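Local coordinates for protein alpha-amylase (Eisenia fetida, PDB 6M4K) that probably cleaves internal alpha-1,4-glucosidic linkages in starch and related polysaccharides, as a calcium- and chloride-dependent glycoside hydrolase of family 13, at residues P50-I55 with P69-M74; G44-P49 with Y99-L104; N404-W409 with F419-R424; V395-V400 with M492-V497. All blocks are in the same frame, centred on the assembly; numbering follows the deposited sequence.

Contact 1: residues P50-I55 with P69-M74; sequences PNEHRI and PVSYTM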
loop_
_atom_site.group_PDB
_atom_site.type_symbol
_atom_site.label_atom_id
_atom_site.label_comp_id
_atom_site.label_asym_id
_atom_site.label_seq_id
_atom_site.Cartn_x
_atom_site.Cartn_y
_atom_site.Cartn_z
ATOM N N PRO A 50 8.898 6.017 11.039
ATOM C CA PRO A 50 9.470 5.590 12.320
ATOM C C PRO A 50 10.396 6.627 12.933
ATOM O O PRO A 50 10.901 6.413 14.042
ATOM C CB PRO A 50 10.263 4.342 11.919
ATOM C CG PRO A 50 10.780 4.718 10.558
ATOM C CD PRO A 50 9.645 5.455 9.896
ATOM N N ASN A 51 10.676 7.709 12.211
ATOM C CA ASN A 51 11.529 8.768 12.726
ATOM C C ASN A 51 10.742 9.650 13.697
ATOM O O ASN A 51 9.515 9.553 13.817
ATOM C CB ASN A 51 12.039 9.628 11.579
ATOM C CG ASN A 51 10.913 10.280 10.838
ATOM O OD1 ASN A 51 10.143 9.600 10.159
ATOM N ND2 ASN A 51 10.770 11.587 10.985
ATOM N N GLU A 52 11.463 10.543 14.375
ATOM C CA GLU A 52 10.816 11.481 15.282
ATOM C C GLU A 52 9.887 12.403 14.511
ATOM O O GLU A 52 10.313 13.103 13.586
ATOM C CB GLU A 52 11.856 12.308 16.027
ATOM C CG GLU A 52 11.180 13.278 16.972
ATOM C CD GLU A 52 12.128 14.090 17.816
ATOM O OE1 GLU A 52 13.310 14.279 17.442
ATOM O OE2 GLU A 52 11.667 14.561 18.878
ATOM N N HIS A 53 8.625 12.435 14.930
ATOM C CA HIS A 53 7.603 13.218 14.264
ATOM C C HIS A 53 6.937 14.163 15.258
ATOM O O HIS A 53 7.081 14.041 16.478
ATOM C CB HIS A 53 6.545 12.301 13.629
ATOM C CG HIS A 53 5.962 11.316 14.593
ATOM N ND1 HIS A 53 4.989 11.657 15.511
ATOM C CD2 HIS A 53 6.256 10.013 14.821
ATOM C CE1 HIS A 53 4.687 10.595 16.238
ATOM N NE2 HIS A 53 5.444 9.585 15.845
ATOM N N ARG A 54 6.178 15.099 14.703
ATOM C CA ARG A 54 5.436 16.054 15.510
ATOM C C ARG A 54 4.485 15.320 16.445
ATOM O O ARG A 54 3.896 14.294 16.090
ATOM C CB ARG A 54 4.636 16.966 14.579
ATOM C CG ARG A 54 4.025 18.196 15.253
ATOM C CD ARG A 54 3.358 19.118 14.246
ATOM N NE ARG A 54 2.919 20.352 14.906
ATOM C CZ ARG A 54 2.835 21.535 14.305
ATOM N NH1 ARG A 54 3.157 21.671 13.029
ATOM N NH2 ARG A 54 2.448 22.605 14.996
ATOM N N ILE A 55 4.337 15.851 17.655
ATOM C CA ILE A 55 3.244 15.465 18.529
ATOM C C ILE A 55 2.213 16.580 18.447
ATOM O O ILE A 55 2.514 17.741 18.764
ATOM C CB ILE A 55 3.720 15.238 19.972
ATOM C CG1 ILE A 55 4.698 14.062 20.041
ATOM C CG2 ILE A 55 2.518 14.975 20.882
ATOM C CD1 ILE A 55 4.097 12.746 19.585
ATOM N N PRO A 69 7.881 15.373 10.040
ATOM C CA PRO A 69 9.138 15.054 10.722
ATOM C C PRO A 69 9.638 16.204 11.585
ATOM O O PRO A 69 9.536 17.382 11.224
ATOM C CB PRO A 69 10.108 14.775 9.569
ATOM C CG PRO A 69 9.223 14.335 8.455
ATOM C CD PRO A 69 7.973 15.163 8.583
ATOM N N VAL A 70 10.223 15.818 12.714
ATOM C CA VAL A 70 10.916 16.733 13.607
ATOM C C VAL A 70 12.420 16.467 13.633
ATOM O O VAL A 70 13.221 17.404 13.706
ATOM C CB VAL A 70 10.288 16.678 15.019
ATOM C CG1 VAL A 70 11.161 17.406 16.052
ATOM C CG2 VAL A 70 8.883 17.273 14.982
ATOM N N SER A 71 12.826 15.205 13.528
ATOM C CA SER A 71 14.232 14.852 13.365
ATOM C C SER A 71 14.295 13.462 12.749
ATOM O O SER A 71 13.269 12.870 12.406
ATOM C CB SER A 71 14.998 14.911 14.690
ATOM O OG SER A 71 14.829 13.707 15.409
ATOM N N TYR A 72 15.515 12.944 12.602
ATOM C CA TYR A 72 15.718 11.597 12.080
ATOM C C TYR A 72 16.157 10.612 13.159
ATOM O O TYR A 72 16.653 9.525 12.835
ATOM C CB TYR A 72 16.651 11.620 10.867
ATOM C CG TYR A 72 16.170 12.576 9.795
ATOM C CD1 TYR A 72 15.060 12.274 9.005
ATOM C CD2 TYR A 72 16.810 13.792 9.579
ATOM C CE1 TYR A 72 14.609 13.160 8.036
ATOM C CE2 TYR A 72 16.368 14.678 8.614
ATOM C CZ TYR A 72 15.274 14.362 7.831
ATOM O OH TYR A 72 14.846 15.254 6.874
ATOM N N THR A 73 15.973 10.953 14.439
ATOM C CA THR A 73 16.055 9.914 15.453
ATOM C C THR A 73 14.871 8.962 15.287
ATOM O O THR A 73 13.966 9.204 14.488
ATOM C CB THR A 73 16.097 10.505 16.861
ATOM O OG1 THR A 73 14.803 11.014 17.220
ATOM C CG2 THR A 73 17.134 11.621 16.932
ATOM N N MET A 74 14.885 7.861 16.030
ATOM C CA MET A 74 14.021 6.724 15.729
ATOM C C MET A 74 13.105 6.340 16.883
ATOM O O MET A 74 12.821 5.163 17.105
ATOM C CB MET A 74 14.851 5.546 15.234
ATOM C CG MET A 74 15.381 5.778 13.820
ATOM S SD MET A 74 14.053 5.757 12.593
ATOM C CE MET A 74 13.666 4.010 12.664
HETATM O O HOH W 1 10.382 4.415 15.802
#
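In the long loop that follows barrel strand 44-47, Glu52 faces Val70, Ser71 and Thr73 where the chain folds back on itself, with a single bridge between His53 and Pro69 in place of a regular ladder. The carbonyl oxygen of Glu52 takes two backbone donors from the same face of its plane: Val70 N at 2.9 Å from Glu52 O, and Ser71 N at 3.3 Å from the same atom. In the reverse sense Glu52 N donates to Thr73 O (2.8 Å) from above that carbonyl's plane. The side chain of Glu52 is fully extended, with CG anti to its backbone N (chi1 -180°), and carries the carboxylate along Val70 CG1 to Ser71. There Ser71 OG donates to the anti lone pair of Glu52 OE1 at 2.6 Å, while the same hydroxyl accepts Thr73 N in an ST turn. Asn119 and the backbone N of Asp117 also bind this carboxylate, so several donors meet the buried group. Asn51 sends ND2 almost straight onto Ser71 O (3.1 Å), the acceptor lying in its amide plane, and rests the same nitrogen on Pro69 CB. At the other end Met74, bent at both chi2 and chi3, curls its CE back onto Pro50 CB at a tight 3.5 Å. A water lies within hydrogen-bonding distance of both Pro50 O and Met74 O. Helix 81-93 covers Pro50 and Met74 through Phe84, helix 176-192 packs on Tyr72 and Met74, and Phe121 of strand 120-122 lies against Val70 and Arg54.

Contact 2: residues G44-P49 with Y99-L104; sequences GVQVSP and YVDGVL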
loop_
_atom_site.group_PDB
_atom_site.type_symbol
_atom_site.label_atom_id
_atom_site.label_comp_id
_atom_site.label_asym_id
_atom_site.label_seq_id
_atom_site.Cartn_x
_atom_site.Cartn_y
_atom_site.Cartn_z
ATOM N N GLY A 44 6.348 -8.948 2.952
ATOM C CA GLY A 44 6.890 -7.833 3.705
ATOM C C GLY A 44 5.810 -6.875 4.156
ATOM O O GLY A 44 4.629 -7.019 3.820
ATOM N N VAL A 45 6.255 -5.861 4.895
ATOM C CA VAL A 45 5.387 -4.938 5.626
ATOM C C VAL A 45 5.870 -3.521 5.393
ATOM O O VAL A 45 7.052 -3.228 5.598
ATOM C CB VAL A 45 5.428 -5.222 7.140
ATOM C CG1 VAL A 45 4.651 -4.150 7.912
ATOM C CG2 VAL A 45 4.877 -6.587 7.420
ATOM N N GLN A 46 4.960 -2.635 4.999
ATOM C CA GLN A 46 5.231 -1.206 5.029
ATOM C C GLN A 46 4.860 -0.675 6.408
ATOM O O GLN A 46 3.730 -0.872 6.867
ATOM C CB GLN A 46 4.389 -0.491 3.981
ATOM C CG GLN A 46 4.659 0.987 3.874
ATOM C CD GLN A 46 3.736 1.644 2.897
ATOM O OE1 GLN A 46 3.665 1.236 1.734
ATOM N NE2 GLN A 46 2.997 2.655 3.348
ATOM N N VAL A 47 5.803 -0.010 7.066
ATOM C CA VAL A 47 5.612 0.495 8.424
ATOM C C VAL A 47 5.441 2.009 8.386
ATOM O O VAL A 47 6.013 2.705 7.539
ATOM C CB VAL A 47 6.777 0.084 9.351
ATOM C CG1 VAL A 47 6.926 -1.423 9.386
ATOM C CG2 VAL A 47 8.092 0.773 8.952
ATOM N N SER A 48 4.659 2.526 9.343
ATOM C CA SER A 48 4.415 3.959 9.446
ATOM C C SER A 48 5.724 4.702 9.733
ATOM O O SER A 48 6.687 4.105 10.228
ATOM C CB SER A 48 3.406 4.222 10.570
ATOM O OG SER A 48 2.088 3.876 10.167
ATOM N N PRO A 49 5.787 6.007 9.438
ATOM C CA PRO A 49 7.058 6.747 9.598
ATOM C C PRO A 49 7.658 6.513 10.971
ATOM O O PRO A 49 6.992 6.739 11.993
ATOM C CB PRO A 49 6.640 8.212 9.386
ATOM C CG PRO A 49 5.488 8.107 8.407
ATOM C CD PRO A 49 4.740 6.858 8.836
ATOM N N TYR A 99 9.630 -2.242 4.912
ATOM C CA TYR A 99 9.747 -1.048 4.086
ATOM C C TYR A 99 9.308 0.150 4.912
ATOM O O TYR A 99 8.186 0.171 5.437
ATOM C CB TYR A 99 8.898 -1.182 2.821
ATOM C CG TYR A 99 9.141 -2.508 2.152
ATOM C CD1 TYR A 99 10.353 -2.785 1.535
ATOM C CD2 TYR A 99 8.202 -3.525 2.230
ATOM C CE1 TYR A 99 10.596 -4.025 0.957
ATOM C CE2 TYR A 99 8.436 -4.769 1.661
ATOM C CZ TYR A 99 9.636 -5.008 1.028
ATOM O OH TYR A 99 9.866 -6.244 0.464
ATOM N N VAL A 100 10.179 1.124 5.039
ATOM C CA VAL A 100 9.926 2.288 5.871
ATOM C C VAL A 100 9.221 3.364 5.057
ATOM O O VAL A 100 9.646 3.705 3.955
ATOM C CB VAL A 100 11.242 2.805 6.467
ATOM C CG1 VAL A 100 11.105 4.251 6.936
ATOM C CG2 VAL A 100 11.674 1.900 7.617
ATOM N N ASP A 101 8.155 3.928 5.624
ATOM C CA ASP A 101 7.503 5.117 5.082
ATOM C C ASP A 101 8.421 6.309 5.362
ATOM O O ASP A 101 8.522 6.795 6.496
ATOM C CB ASP A 101 6.146 5.256 5.765
ATOM C CG ASP A 101 5.198 6.202 5.069
ATOM O OD1 ASP A 101 5.641 7.136 4.386
ATOM O OD2 ASP A 101 3.965 6.018 5.259
ATOM N N GLY A 102 9.139 6.755 4.328
ATOM C CA GLY A 102 10.182 7.746 4.471
ATOM C C GLY A 102 9.672 9.099 4.025
ATOM O O GLY A 102 9.217 9.255 2.890
ATOM N N VAL A 103 9.744 10.078 4.925
ATOM C CA VAL A 103 9.136 11.386 4.712
ATOM C C VAL A 103 10.272 12.388 4.531
ATOM O O VAL A 103 10.851 12.864 5.518
ATOM C CB VAL A 103 8.208 11.771 5.871
ATOM C CG1 VAL A 103 7.511 13.079 5.564
ATOM C CG2 VAL A 103 7.189 10.653 6.110
ATOM N N LEU A 104 10.601 12.703 3.276
ATOM C CA LEU A 104 11.782 13.497 2.944
ATOM C C LEU A 104 11.471 14.857 2.335
ATOM O O LEU A 104 12.386 15.681 2.200
ATOM C CB LEU A 104 12.696 12.722 1.976
ATOM C CG LEU A 104 13.139 11.339 2.451
ATOM C CD1 LEU A 104 14.056 10.712 1.400
ATOM C CD2 LEU A 104 13.822 11.368 3.809
HETATM O O HOH W 2 3.335 3.609 6.050
#
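Val47 and Val100 pair across two adjacent parallel strands of the eight-stranded barrel, their CG2 methyls 4.0 Å apart on the face that also packs on helix 27-39. Val47 chi1 of -58° sets CG2 between backbone N and carbonyl carbon, pointing it at the neighbouring strand. The ladder runs from Tyr99 N to Val45 O (2.8 Å), from Val47 N to Tyr99 O, and from Asp101 N to Val47 O. On the other face, the Tyr99 ring has CG anti to its carbonyl carbon (chi1 -48°), which lays CE2 4.0 Å from Gly44 CA; Gln46 N meets the ring edge. Gln46 is extended, and its NE2 reaches a water at 2.9 Å that donates to Asp101 OD2 at 2.6 Å; the amide and carboxylate planes stand 79° apart. Past strand 44-47, Pro49 runs alongside Asp101, with CD 3.7 Å from Asp101 CB, and its CG meets Val103 CG2 at 3.8 Å. The Asp101 carboxylate also forms a salt bridge with Arg198 and accepts from Tyr67 OH, while Gln46 OE1 binds Tyr234 and Arg341. A buried polar network thus crosses the barrel interior, where Arg198 would be expected to stabilise the negative charge of Asp101.

Contact 3: residues N404-W409 with F419-R424; sequences NPVSNW and FGRGNR. With SO4 (sulfate ion), chain I.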
loop_
_atom_site.group_PDB
_atom_site.type_symbol
_atom_site.label_atom_id
_atom_site.label_comp_id
_atom_site.label_asym_id
_atom_site.label_seq_id
_atom_site.Cartn_x
_atom_site.Cartn_y
_atom_site.Cartn_z
ATOM N N ASN A 404 2.351 -17.435 -14.446
ATOM C CA ASN A 404 1.484 -17.933 -15.495
ATOM C C ASN A 404 0.736 -16.780 -16.149
ATOM O O ASN A 404 0.385 -15.800 -15.485
ATOM C CB ASN A 404 0.470 -18.922 -14.916
ATOM C CG ASN A 404 1.103 -20.231 -14.526
ATOM O OD1 ASN A 404 1.112 -21.185 -15.306
ATOM N ND2 ASN A 404 1.637 -20.291 -13.311
ATOM N N PRO A 405 0.475 -16.860 -17.447
ATOM C CA PRO A 405 -0.290 -15.802 -18.107
ATOM C C PRO A 405 -1.742 -15.847 -17.665
ATOM O O PRO A 405 -2.212 -16.814 -17.064
ATOM C CB PRO A 405 -0.169 -16.161 -19.589
ATOM C CG PRO A 405 -0.044 -17.642 -19.588
ATOM C CD PRO A 405 0.791 -17.968 -18.367
ATOM N N VAL A 406 -2.453 -14.764 -17.965
ATOM C CA VAL A 406 -3.910 -14.804 -17.933
ATOM C C VAL A 406 -4.395 -15.649 -19.103
ATOM O O VAL A 406 -4.009 -15.424 -20.260
ATOM C CB VAL A 406 -4.492 -13.386 -17.993
ATOM C CG1 VAL A 406 -6.005 -13.440 -18.128
ATOM C CG2 VAL A 406 -4.117 -12.625 -16.737
ATOM N N SER A 407 -5.240 -16.631 -18.813
ATOM C CA SER A 407 -5.699 -17.533 -19.854
ATOM C C SER A 407 -7.176 -17.820 -19.660
ATOM O O SER A 407 -7.754 -17.552 -18.610
ATOM C CB SER A 407 -4.882 -18.829 -19.883
ATOM O OG SER A 407 -4.874 -19.445 -18.612
ATOM N N ASN A 408 -7.793 -18.338 -20.721
ATOM C CA ASN A 408 -9.185 -18.781 -20.659
ATOM C C ASN A 408 -10.117 -17.688 -20.149
ATOM O O ASN A 408 -11.009 -17.932 -19.336
ATOM C CB ASN A 408 -9.314 -20.059 -19.827
ATOM C CG ASN A 408 -8.669 -21.246 -20.506
ATOM O OD1 ASN A 408 -9.047 -21.605 -21.621
ATOM N ND2 ASN A 408 -7.660 -21.831 -19.867
ATOM N N TRP A 409 -9.893 -16.460 -20.617
ATOM C CA TRP A 409 -10.767 -15.363 -20.239
ATOM C C TRP A 409 -12.177 -15.600 -20.767
ATOM O O TRP A 409 -12.369 -16.024 -21.913
ATOM C CB TRP A 409 -10.241 -14.030 -20.787
ATOM C CG TRP A 409 -11.226 -12.915 -20.583
ATOM C CD1 TRP A 409 -12.281 -12.592 -21.394
ATOM C CD2 TRP A 409 -11.278 -11.992 -19.481
ATOM N NE1 TRP A 409 -12.972 -11.532 -20.877
ATOM C CE2 TRP A 409 -12.385 -11.145 -19.699
ATOM C CE3 TRP A 409 -10.498 -11.801 -18.332
ATOM C CZ2 TRP A 409 -12.723 -10.122 -18.825
ATOM C CZ3 TRP A 409 -10.838 -10.787 -17.468
ATOM C CH2 TRP A 409 -11.943 -9.962 -17.711
ATOM N N PHE A 419 -11.450 -16.082 -15.438
ATOM C CA PHE A 419 -10.179 -16.305 -16.108
ATOM C C PHE A 419 -9.307 -17.211 -15.261
ATOM O O PHE A 419 -9.512 -17.368 -14.055
ATOM C CB PHE A 419 -9.430 -14.998 -16.415
ATOM C CG PHE A 419 -9.124 -14.185 -15.195
ATOM C CD1 PHE A 419 -10.051 -13.289 -14.705
ATOM C CD2 PHE A 419 -7.914 -14.331 -14.536
ATOM C CE1 PHE A 419 -9.776 -12.540 -13.578
ATOM C CE2 PHE A 419 -7.628 -13.585 -13.403
ATOM C CZ PHE A 419 -8.560 -12.693 -12.927
ATOM N N GLY A 420 -8.326 -17.809 -15.925
ATOM C CA GLY A 420 -7.346 -18.645 -15.279
ATOM C C GLY A 420 -5.954 -18.035 -15.334
ATOM O O GLY A 420 -5.699 -17.014 -15.978
ATOM N N ARG A 421 -5.043 -18.704 -14.637
ATOM C CA ARG A 421 -3.619 -18.385 -14.681
ATOM C C ARG A 421 -2.927 -19.687 -15.059
ATOM O O ARG A 421 -2.690 -20.546 -14.205
ATOM C CB ARG A 421 -3.137 -17.841 -13.341
ATOM C CG ARG A 421 -3.839 -16.552 -12.912
ATOM C CD ARG A 421 -3.390 -15.353 -13.738
ATOM N NE ARG A 421 -1.935 -15.216 -13.724
ATOM C CZ ARG A 421 -1.229 -14.713 -12.714
ATOM N NH1 ARG A 421 -1.825 -14.268 -11.610
ATOM N NH2 ARG A 421 0.096 -14.660 -12.817
ATOM N N GLY A 422 -2.658 -19.852 -16.355
ATOM C CA GLY A 422 -2.099 -21.109 -16.831
ATOM C C GLY A 422 -2.938 -22.296 -16.412
ATOM O O GLY A 422 -4.175 -22.279 -16.485
ATOM N N ASN A 423 -2.265 -23.339 -15.934
ATOM C CA ASN A 423 -2.931 -24.515 -15.388
ATOM C C ASN A 423 -2.904 -24.545 -13.864
ATOM O O ASN A 423 -3.020 -25.618 -13.267
ATOM C CB ASN A 423 -2.324 -25.793 -15.968
ATOM C CG ASN A 423 -0.905 -26.023 -15.505
ATOM O OD1 ASN A 423 -0.256 -25.120 -14.973
ATOM N ND2 ASN A 423 -0.401 -27.232 -15.722
ATOM N N ARG A 424 -2.783 -23.381 -13.222
ATOM C CA ARG A 424 -2.595 -23.287 -11.779
ATOM C C ARG A 424 -3.824 -22.818 -11.023
ATOM O O ARG A 424 -4.080 -23.294 -9.916
ATOM C CB ARG A 424 -1.436 -22.336 -11.474
ATOM C CG ARG A 424 -0.113 -22.819 -12.021
ATOM C CD ARG A 424 0.376 -24.022 -11.252
ATOM N NE ARG A 424 0.931 -23.624 -9.964
ATOM C CZ ARG A 424 1.486 -24.460 -9.094
ATOM N NH1 ARG A 424 1.560 -25.757 -9.362
ATOM N NH2 ARG A 424 1.971 -23.995 -7.954
HETATM S S SO4 I . -6.091 -18.552 -23.941
HETATM O O1 SO4 I . -5.039 -19.190 -24.725
HETATM O O2 SO4 I . -7.326 -18.510 -24.719
HETATM O O3 SO4 I . -6.290 -19.321 -22.723
HETATM O O4 SO4 I . -5.681 -17.192 -23.604
HETATM O O HOH W 3 -6.672 -21.280 -17.167
#
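Three successive bends in Arg421, beginning with CG anti to the carbonyl carbon (chi1 -61°) and continuing at chi2 and chi3, fold its guanidinium back over the strand pair, so that it meets the backbone of Asn404 side-on. NE and NH2 both donate to Asn404 O, with Arg421 NH2 at 2.9 Å from that oxygen and the acceptor lying in the guanidinium plane. NH2 approaches in the carbonyl plane, NE from above it; the remaining nitrogen, NH1, binds Ala334 O of helix 322-334. The Asn404 side chain swings over the opposing turn: its ND2 sits 3.3 Å from Arg424 CG, and in the modelled conformer of Arg424 the Asn404 amide plane lies 11° from the Arg424 guanidinium plane. That ND2 is itself bound to Ala401 O, and Arg424 NE to Val400 O.

Between the strands, Ser407 and Gly420 form an antiparallel hydrogen-bonded pair, with Gly420 N 2.8 Å from Ser407 O and Ser407 N 2.9 Å from Gly420 O. Val406 and Arg421 make the adjacent non-hydrogen-bonded pair, where Val406 CG2 lies 4.1 Å from Arg421 CD. A water joins Asn408 ND2 to Gly422 O. Asn408 N turns outward to a sulfate, 2.7 Å from its O3, probably acquired from the crystallisation liquor. At the far end Trp409 and Phe419 lie nearly parallel (13°) but slid apart, touching through Trp409 CZ3 and Phe419 CD1 at 3.8 Å; Trp335 meets Phe419 edge-to-face.

Paired antiparallel strands with a corner at Asn408 belong to the C-terminal all-beta domain of family 13 amylases, here pinned by Arg421 to a helix of the barrel.

Contact 4: residues V395-V400 with M492-V497; sequences VRFHNV and MIAIHV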
loop_
_atom_site.group_PDB
_atom_site.type_symbol
_atom_site.label_atom_id
_atom_site.label_comp_id
_atom_site.label_asym_id
_atom_site.label_seq_id
_atom_site.Cartn_x
_atom_site.Cartn_y
_atom_site.Cartn_z
ATOM N N VAL A 395 -4.118 -14.362 -1.619
ATOM C CA VAL A 395 -2.661 -14.264 -1.650
ATOM C C VAL A 395 -2.049 -15.619 -1.969
ATOM O O VAL A 395 -1.132 -15.719 -2.793
ATOM C CB VAL A 395 -2.143 -13.674 -0.330
ATOM C CG1 VAL A 395 -0.622 -13.846 -0.180
ATOM C CG2 VAL A 395 -2.558 -12.204 -0.221
ATOM N N ARG A 396 -2.568 -16.685 -1.355
ATOM C CA ARG A 396 -2.122 -18.027 -1.715
ATOM C C ARG A 396 -2.393 -18.327 -3.187
ATOM O O ARG A 396 -1.520 -18.861 -3.878
ATOM C CB ARG A 396 -2.749 -19.073 -0.783
ATOM C CG ARG A 396 -2.269 -20.497 -1.067
ATOM C CD ARG A 396 -2.661 -21.453 0.041
ATOM N NE ARG A 396 -4.114 -21.558 0.129
ATOM C CZ ARG A 396 -4.764 -22.361 0.963
ATOM N NH1 ARG A 396 -4.091 -23.140 1.800
ATOM N NH2 ARG A 396 -6.093 -22.385 0.950
ATOM N N PHE A 397 -3.584 -17.972 -3.691
ATOM C CA PHE A 397 -3.882 -18.121 -5.115
ATOM C C PHE A 397 -2.836 -17.397 -5.950
ATOM O O PHE A 397 -2.269 -17.960 -6.888
ATOM C CB PHE A 397 -5.281 -17.548 -5.391
ATOM C CG PHE A 397 -5.754 -17.662 -6.833
ATOM C CD1 PHE A 397 -5.249 -16.828 -7.822
ATOM C CD2 PHE A 397 -6.775 -18.548 -7.174
ATOM C CE1 PHE A 397 -5.706 -16.910 -9.119
ATOM C CE2 PHE A 397 -7.246 -18.638 -8.472
ATOM C CZ PHE A 397 -6.711 -17.827 -9.453
ATOM N N HIS A 398 -2.581 -16.133 -5.615
ATOM C CA HIS A 398 -1.576 -15.328 -6.303
ATOM C C HIS A 398 -0.221 -16.019 -6.305
ATOM O O HIS A 398 0.457 -16.065 -7.337
ATOM C CB HIS A 398 -1.489 -13.997 -5.554
ATOM C CG HIS A 398 -0.400 -13.075 -6.015
ATOM N ND1 HIS A 398 -0.623 -12.047 -6.906
ATOM C CD2 HIS A 398 0.900 -12.982 -5.649
ATOM C CE1 HIS A 398 0.500 -11.366 -7.079
ATOM N NE2 HIS A 398 1.445 -11.931 -6.346
ATOM N N ASN A 399 0.185 -16.573 -5.161
ATOM C CA ASN A 399 1.477 -17.247 -5.082
ATOM C C ASN A 399 1.492 -18.503 -5.945
ATOM O O ASN A 399 2.471 -18.762 -6.656
ATOM C CB ASN A 399 1.799 -17.603 -3.624
ATOM C CG ASN A 399 2.022 -16.380 -2.742
ATOM O OD1 ASN A 399 2.409 -15.314 -3.217
ATOM N ND2 ASN A 399 1.783 -16.544 -1.451
ATOM N N VAL A 400 0.410 -19.289 -5.910
ATOM C CA VAL A 400 0.335 -20.513 -6.708
ATOM C C VAL A 400 0.362 -20.185 -8.197
ATOM O O VAL A 400 0.945 -20.922 -9.002
ATOM C CB VAL A 400 -0.913 -21.328 -6.305
ATOM C CG1 VAL A 400 -1.206 -22.438 -7.323
ATOM C CG2 VAL A 400 -0.736 -21.905 -4.906
ATOM N N MET A 492 -18.087 -14.977 -5.790
ATOM C CA MET A 492 -16.930 -15.381 -6.578
ATOM C C MET A 492 -16.506 -16.766 -6.133
ATOM O O MET A 492 -16.686 -17.133 -4.968
ATOM C CB MET A 492 -15.710 -14.506 -6.295
ATOM C CG MET A 492 -15.906 -13.041 -6.434
ATOM S SD MET A 492 -14.349 -12.242 -6.041
ATOM C CE MET A 492 -14.299 -12.408 -4.260
ATOM N N ILE A 493 -15.913 -17.509 -7.051
ATOM C CA ILE A 493 -15.323 -18.801 -6.748
ATOM C C ILE A 493 -13.905 -18.772 -7.282
ATOM O O ILE A 493 -13.687 -18.389 -8.433
ATOM C CB ILE A 493 -16.123 -19.954 -7.381
ATOM C CG1 ILE A 493 -17.469 -20.111 -6.669
ATOM C CG2 ILE A 493 -15.315 -21.244 -7.344
ATOM C CD1 ILE A 493 -18.324 -21.227 -7.238
ATOM N N ALA A 494 -12.948 -19.174 -6.454
ATOM C CA ALA A 494 -11.560 -19.274 -6.882
ATOM C C ALA A 494 -11.049 -20.658 -6.523
ATOM O O ALA A 494 -11.220 -21.105 -5.384
ATOM C CB ALA A 494 -10.703 -18.195 -6.210
ATOM N N ILE A 495 -10.434 -21.331 -7.486
ATOM C CA ILE A 495 -9.908 -22.672 -7.282
ATOM C C ILE A 495 -8.477 -22.713 -7.795
ATOM O O ILE A 495 -8.111 -21.995 -8.732
ATOM C CB ILE A 495 -10.781 -23.759 -7.961
ATOM C CG1 ILE A 495 -10.904 -23.494 -9.461
ATOM C CG2 ILE A 495 -12.162 -23.827 -7.313
ATOM C CD1 ILE A 495 -11.612 -24.621 -10.240
ATOM N N HIS A 496 -7.651 -23.543 -7.164
ATOM C CA HIS A 496 -6.265 -23.629 -7.609
ATOM C C HIS A 496 -5.672 -24.962 -7.193
ATOM O O HIS A 496 -6.209 -25.657 -6.331
ATOM C CB HIS A 496 -5.403 -22.443 -7.118
ATOM C CG HIS A 496 -5.259 -22.347 -5.628
ATOM N ND1 HIS A 496 -4.401 -23.145 -4.900
ATOM C CD2 HIS A 496 -5.839 -21.513 -4.732
ATOM C CE1 HIS A 496 -4.479 -22.822 -3.619
ATOM N NE2 HIS A 496 -5.344 -21.831 -3.489
ATOM N N VAL A 497 -4.554 -25.304 -7.827
ATOM C CA VAL A 497 -3.899 -26.568 -7.545
ATOM C C VAL A 497 -3.176 -26.487 -6.209
ATOM O O VAL A 497 -2.958 -25.413 -5.652
ATOM C CB VAL A 497 -2.943 -26.969 -8.677
ATOM C CG1 VAL A 497 -3.722 -27.133 -9.963
ATOM C CG2 VAL A 497 -1.831 -25.935 -8.843
HETATM O O HOH W 4 -6.055 -20.318 -1.306
#
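Phe397 and Val400 pack on Ala494, His496 and Val497 where helix 389-401 meets strand 492-496, the local axes approaching to 9.2 Å at an angle of 42°. Phe397, with CG anti to the backbone N (chi1 -179°), reaches over the strand: its CD2 touches Ala494 CB at 4.1 Å, and CE2 lies against a polar atom, Ile495 O, at 3.5 Å. One turn on, Val400 places CG1 3.9 Å from Val497 CG2, and its CG2 rests on the nitrogen His496 ND1 at a similar distance.

The aromatic contact is between Phe397 and His496, which run past one another pointing opposite ways. Their ring planes stand at 86°, and the histidine CD2 rests 3.9 Å from Phe397 CA, against the helix backbone.

Polar contact centres on the imidazole of His496, wedged between Arg396, Phe397 and Val400. Its ND1 donates to Val497 O at 2.8 Å, with the acceptor near the ring plane, which fixes the ring's rotation. His496 NE2 lies 2.7 Å from a water, and that water accepts from Arg396 NE. The arginine side chain runs across the histidine at roughly a right angle, and its NH2 is bound to Asp456 O.

Strand and helix are therefore joined by carbon packing and a water rather than by direct hydrogen bonds: the ND1 bond to Val497 O holds the ring, while the water bridges NE2 to Arg396 NE.

How the contacts relate
From the N terminus, contact 2 opens on strand 44-47 and closes at strand 97-102, joining the second and third strands of the barrel. Contact 1 is nested inside that loop and folds the intervening excursion back on itself; the two touch where Pro50 and Pro69 pack on Val100 and Val103. Much later, contact 4 opens on helix 389-401 and closes near the C terminus at strand 492-496, tying the last helix of the catalytic part to the beta domain. Contact 3 is nested within it, meeting it through Arg424, which probably bonds with Val400 and Val497. Contacts 1 and 3 lie about 46 Å apart between centres.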